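Local coordinates for protein guanine nucleotide exchange factor p115rhogef (Homo sapiens, PDB 1IAP) that probably regulates heterotrimeric G-protein signalling through its N-terminal RGS-like domain and acts as a guanine nucleotide exchange factor for Rho GTPases, at residues 32-44 / 98-112. Residues are numbered along the deposited sequence; the frame is centred on the assembly and turned at random.
Sequences GPLLCCLHADMLG and VQEVVQSQQVAVGRQ
From A40 beside V98 to L34 beside V109, helix 32-43 runs nearly antiparallel to helix 98-103 at 150° and then lies across helix 106-112 at 109°, with axes 9.8 and 9.0 Å away. This is a worked example of how an all-helical RGS-like domain packs one helix against two successive ones joined by a bend, here a type I turn from Q103 to Q106. Across the antiparallel part A40 meets two valines, its CB pointing into the notch between V98 CG1 and V102 CG2, tight against the latter at 3.3 Å. The two cysteines diverge. C36 turns SG away from its own N (chi1 175°) and reaches V101 CG1 at 3.6 Å, on a side continued by F58 of helix 48-63. C37 instead swings SG beside its own backbone N, toward the bend, where it packs 3.8 Å from Q105 CB and also touches V102 and V109. Q105, bent at chi2, crosses the P33 ring at about a right angle, its OE1 3.5 Å from P33 CB; its NE2 makes weak hydrogen bonds to V101 O and P72 O. V109 straddles the start of helix 32-43, CG2 over the P33-L34 peptide and CG1 against L34 CD1, while helix 15-28 covers L34 from beyond. L34 lies in the first helical turn, where backbone N-H groups lack a carbonyl one turn back within the helix; a water bridges the two segments here, accepting from L34 N at 2.9 Å and donating to Q112 OE1 at 2.7 Å.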
loop_
_atom_site.group_PDB
_atom_site.type_symbol
_atom_site.label_atom_id
_atom_site.label_comp_id
_atom_site.label_asym_id
_atom_site.label_seq_id
_atom_site.Cartn_x
_atom_site.Cartn_y
_atom_site.Cartn_z
ATOM N N GLY A 32 -5.368 1.110 -6.412
ATOM C CA GLY A 32 -4.408 0.211 -7.039
ATOM C C GLY A 32 -2.940 0.601 -7.002
ATOM O O GLY A 32 -2.120 -0.135 -6.450
ATOM N N PRO A 33 -2.574 1.760 -7.576
ATOM C CA PRO A 33 -1.194 2.254 -7.619
ATOM C C PRO A 33 -0.449 2.276 -6.284
ATOM O O PRO A 33 0.674 1.782 -6.194
ATOM C CB PRO A 33 -1.358 3.654 -8.204
ATOM C CG PRO A 33 -2.512 3.476 -9.138
ATOM C CD PRO A 33 -3.474 2.684 -8.287
ATOM N N LEU A 34 -1.064 2.853 -5.258
ATOM C CA LEU A 34 -0.429 2.924 -3.946
ATOM C C LEU A 34 -0.296 1.536 -3.328
ATOM O O LEU A 34 0.753 1.201 -2.807
ATOM C CB LEU A 34 -1.219 3.841 -3.000
ATOM C CG LEU A 34 -0.711 4.003 -1.555
ATOM C CD1 LEU A 34 0.732 4.522 -1.522
ATOM C CD2 LEU A 34 -1.625 4.955 -0.799
ATOM N N LEU A 35 -1.351 0.731 -3.422
ATOM C CA LEU A 35 -1.332 -0.615 -2.858
ATOM C C LEU A 35 -0.273 -1.479 -3.535
ATOM O O LEU A 35 0.383 -2.293 -2.888
ATOM C CB LEU A 35 -2.709 -1.267 -2.986
ATOM C CG LEU A 35 -3.825 -0.614 -2.165
ATOM C CD1 LEU A 35 -5.156 -1.247 -2.515
ATOM C CD2 LEU A 35 -3.525 -0.732 -0.674
ATOM N N CYS A 36 -0.107 -1.273 -4.836
ATOM C CA CYS A 36 0.872 -2.005 -5.628
ATOM C C CYS A 36 2.290 -1.698 -5.139
ATOM O O CYS A 36 3.094 -2.605 -4.918
ATOM C CB CYS A 36 0.712 -1.635 -7.105
ATOM S SG CYS A 36 1.940 -2.357 -8.202
ATOM N N CYS A 37 2.575 -0.415 -4.929
ATOM C CA CYS A 37 3.885 0.016 -4.455
ATOM C C CYS A 37 4.204 -0.557 -3.076
ATOM O O CYS A 37 5.339 -0.954 -2.811
ATOM C CB CYS A 37 3.963 1.545 -4.404
ATOM S SG CYS A 37 4.092 2.351 -6.020
ATOM N N LEU A 38 3.202 -0.600 -2.201
ATOM C CA LEU A 38 3.398 -1.129 -0.852
ATOM C C LEU A 38 3.698 -2.630 -0.896
ATOM O O LEU A 38 4.601 -3.108 -0.212
ATOM C CB LEU A 38 2.165 -0.855 0.020
ATOM C CG LEU A 38 1.759 0.609 0.232
ATOM C CD1 LEU A 38 0.489 0.696 1.097
ATOM C CD2 LEU A 38 2.897 1.380 0.883
ATOM N N HIS A 39 2.958 -3.368 -1.723
ATOM C CA HIS A 39 3.171 -4.809 -1.832
ATOM C C HIS A 39 4.505 -5.141 -2.492
ATOM O O HIS A 39 5.116 -6.170 -2.193
ATOM C CB HIS A 39 2.023 -5.471 -2.588
ATOM C CG HIS A 39 0.770 -5.606 -1.781
ATOM N ND1 HIS A 39 -0.166 -6.585 -2.024
ATOM C CD2 HIS A 39 0.301 -4.887 -0.733
ATOM C CE1 HIS A 39 -1.162 -6.463 -1.163
ATOM N NE2 HIS A 39 -0.901 -5.440 -0.369
ATOM N N ALA A 40 4.955 -4.258 -3.378
ATOM C CA ALA A 40 6.224 -4.439 -4.080
ATOM C C ALA A 40 7.377 -4.286 -3.097
ATOM O O ALA A 40 8.382 -4.989 -3.189
ATOM C CB ALA A 40 6.352 -3.423 -5.198
ATOM N N ASP A 41 7.216 -3.366 -2.150
ATOM C CA ASP A 41 8.230 -3.123 -1.139
ATOM C C ASP A 41 8.287 -4.324 -0.200
ATOM O O ASP A 41 9.360 -4.763 0.212
ATOM C CB ASP A 41 7.889 -1.861 -0.348
ATOM C CG ASP A 41 9.009 -1.436 0.576
ATOM O OD1 ASP A 41 9.011 -1.864 1.747
ATOM O OD2 ASP A 41 9.894 -0.684 0.120
ATOM N N MET A 42 7.108 -4.835 0.134
ATOM C CA MET A 42 6.945 -5.988 1.008
ATOM C C MET A 42 7.623 -7.212 0.387
ATOM O O MET A 42 8.226 -8.025 1.092
ATOM C CB MET A 42 5.448 -6.235 1.222
ATOM C CG MET A 42 5.078 -7.489 1.985
ATOM S SD MET A 42 3.318 -7.450 2.408
ATOM C CE MET A 42 2.596 -7.725 0.814
ATOM N N LEU A 43 7.539 -7.310 -0.939
ATOM C CA LEU A 43 8.144 -8.407 -1.694
ATOM C C LEU A 43 9.663 -8.369 -1.588
ATOM O O LEU A 43 10.317 -9.413 -1.519
ATOM C CB LEU A 43 7.744 -8.317 -3.170
ATOM C CG LEU A 43 6.649 -9.253 -3.681
ATOM C CD1 LEU A 43 5.404 -9.157 -2.814
ATOM C CD2 LEU A 43 6.331 -8.903 -5.123
ATOM N N GLY A 44 10.210 -7.155 -1.562
ATOM C CA GLY A 44 11.647 -6.969 -1.472
ATOM C C GLY A 44 12.288 -7.387 -0.160
ATOM O O GLY A 44 13.513 -7.453 -0.073
ATOM N N VAL A 98 9.109 -5.958 -11.107
ATOM C CA VAL A 98 8.618 -5.217 -9.949
ATOM C C VAL A 98 9.074 -3.757 -9.987
ATOM O O VAL A 98 8.253 -2.851 -9.848
ATOM C CB VAL A 98 9.069 -5.877 -8.620
ATOM C CG1 VAL A 98 8.692 -5.001 -7.431
ATOM C CG2 VAL A 98 8.426 -7.235 -8.475
ATOM N N GLN A 99 10.370 -3.528 -10.199
ATOM C CA GLN A 99 10.902 -2.165 -10.254
ATOM C C GLN A 99 10.301 -1.331 -11.389
ATOM O O GLN A 99 10.027 -0.144 -11.209
ATOM C CB GLN A 99 12.433 -2.176 -10.358
ATOM C CG GLN A 99 13.152 -2.889 -9.211
ATOM C CD GLN A 99 12.948 -2.241 -7.842
ATOM O OE1 GLN A 99 11.926 -1.604 -7.575
ATOM N NE2 GLN A 99 13.927 -2.421 -6.960
ATOM N N GLU A 100 10.096 -1.950 -12.552
ATOM C CA GLU A 100 9.515 -1.254 -13.700
ATOM C C GLU A 100 8.050 -0.920 -13.446
ATOM O O GLU A 100 7.562 0.132 -13.861
ATOM C CB GLU A 100 9.635 -2.091 -14.975
ATOM C CG GLU A 100 11.035 -2.149 -15.563
ATOM C CD GLU A 100 11.068 -2.832 -16.923
ATOM O OE1 GLU A 100 10.549 -2.244 -17.898
ATOM O OE2 GLU A 100 11.606 -3.956 -17.015
ATOM N N VAL A 101 7.346 -1.834 -12.787
ATOM C CA VAL A 101 5.942 -1.617 -12.464
ATOM C C VAL A 101 5.829 -0.495 -11.429
ATOM O O VAL A 101 4.993 0.396 -11.562
ATOM C CB VAL A 101 5.279 -2.894 -11.907
ATOM C CG1 VAL A 101 3.951 -2.548 -11.232
ATOM C CG2 VAL A 101 5.044 -3.902 -13.035
ATOM N N VAL A 102 6.688 -0.540 -10.413
ATOM C CA VAL A 102 6.695 0.464 -9.350
ATOM C C VAL A 102 7.057 1.837 -9.907
ATOM O O VAL A 102 6.452 2.840 -9.538
ATOM C CB VAL A 102 7.685 0.095 -8.221
ATOM C CG1 VAL A 102 7.828 1.250 -7.224
ATOM C CG2 VAL A 102 7.207 -1.147 -7.495
ATOM N N GLN A 103 8.014 1.871 -10.830
ATOM C CA GLN A 103 8.447 3.129 -11.432
ATOM C C GLN A 103 7.283 3.811 -12.152
ATOM O O GLN A 103 7.094 5.023 -12.025
ATOM C CB GLN A 103 9.612 2.877 -12.398
ATOM C CG GLN A 103 10.460 4.103 -12.700
ATOM C CD GLN A 103 9.817 5.042 -13.706
ATOM O OE1 GLN A 103 9.750 6.252 -13.488
ATOM N NE2 GLN A 103 9.349 4.486 -14.820
ATOM N N SER A 104 6.480 3.021 -12.860
ATOM C CA SER A 104 5.330 3.535 -13.601
ATOM C C SER A 104 4.152 4.006 -12.740
ATOM O O SER A 104 3.166 4.526 -13.269
ATOM C CB SER A 104 4.845 2.495 -14.615
ATOM O OG SER A 104 4.505 1.276 -13.976
ATOM N N GLN A 105 4.234 3.801 -11.427
ATOM C CA GLN A 105 3.164 4.221 -10.519
ATOM C C GLN A 105 3.552 5.490 -9.756
ATOM O O GLN A 105 2.702 6.134 -9.142
ATOM C CB GLN A 105 2.842 3.121 -9.494
ATOM C CG GLN A 105 2.621 1.730 -10.060
ATOM C CD GLN A 105 1.480 1.658 -11.051
ATOM O OE1 GLN A 105 0.366 2.107 -10.773
ATOM N NE2 GLN A 105 1.749 1.077 -12.216
ATOM N N GLN A 106 4.836 5.839 -9.795
ATOM C CA GLN A 106 5.348 7.015 -9.087
ATOM C C GLN A 106 4.591 8.319 -9.320
ATOM O O GLN A 106 4.361 9.072 -8.375
ATOM C CB GLN A 106 6.842 7.213 -9.376
ATOM C CG GLN A 106 7.740 6.131 -8.784
ATOM C CD GLN A 106 7.575 5.986 -7.278
ATOM O OE1 GLN A 106 7.280 4.900 -6.777
ATOM N NE2 GLN A 106 7.767 7.083 -6.549
ATOM N N VAL A 107 4.196 8.587 -10.564
ATOM C CA VAL A 107 3.461 9.812 -10.876
ATOM C C VAL A 107 2.111 9.883 -10.152
ATOM O O VAL A 107 1.823 10.867 -9.473
ATOM C CB VAL A 107 3.248 9.986 -12.404
ATOM C CG1 VAL A 107 2.278 11.136 -12.684
ATOM C CG2 VAL A 107 4.580 10.265 -13.086
ATOM N N ALA A 108 1.298 8.837 -10.291
ATOM C CA ALA A 108 -0.018 8.790 -9.655
ATOM C C ALA A 108 0.076 8.862 -8.134
ATOM O O ALA A 108 -0.632 9.651 -7.504
ATOM C CB ALA A 108 -0.764 7.532 -10.071
ATOM N N VAL A 109 0.946 8.038 -7.555
ATOM C CA VAL A 109 1.142 8.005 -6.104
ATOM C C VAL A 109 1.684 9.348 -5.629
ATOM O O VAL A 109 1.299 9.842 -4.565
ATOM C CB VAL A 109 2.109 6.870 -5.689
ATOM C CG1 VAL A 109 2.429 6.955 -4.194
ATOM C CG2 VAL A 109 1.503 5.513 -6.031
ATOM N N GLY A 110 2.566 9.938 -6.434
ATOM C CA GLY A 110 3.130 11.232 -6.094
ATOM C C GLY A 110 2.045 12.291 -6.025
ATOM O O GLY A 110 2.032 13.118 -5.108
ATOM N N ARG A 111 1.124 12.256 -6.986
ATOM C CA ARG A 111 0.017 13.215 -7.035
ATOM C C ARG A 111 -0.955 13.003 -5.882
ATOM O O ARG A 111 -1.521 13.958 -5.355
ATOM C CB ARG A 111 -0.725 13.128 -8.369
ATOM C CG ARG A 111 0.012 13.789 -9.529
ATOM C CD ARG A 111 -0.781 13.688 -10.826
ATOM N NE ARG A 111 -0.934 12.303 -11.271
ATOM C CZ ARG A 111 -1.989 11.835 -11.933
ATOM N NH1 ARG A 111 -3.001 12.638 -12.235
ATOM N NH2 ARG A 111 -2.035 10.559 -12.290
ATOM N N GLN A 112 -1.146 11.745 -5.501
ATOM C CA GLN A 112 -2.030 11.413 -4.396
ATOM C C GLN A 112 -1.437 11.869 -3.062
ATOM O O GLN A 112 -2.162 12.338 -2.189
ATOM C CB GLN A 112 -2.323 9.914 -4.397
ATOM C CG GLN A 112 -3.129 9.477 -5.612
ATOM C CD GLN A 112 -3.152 7.973 -5.796
ATOM O OE1 GLN A 112 -2.903 7.211 -4.860
ATOM N NE2 GLN A 112 -3.441 7.536 -7.017
HETATM O O HOH W 1 -3.306 4.622 -5.535
#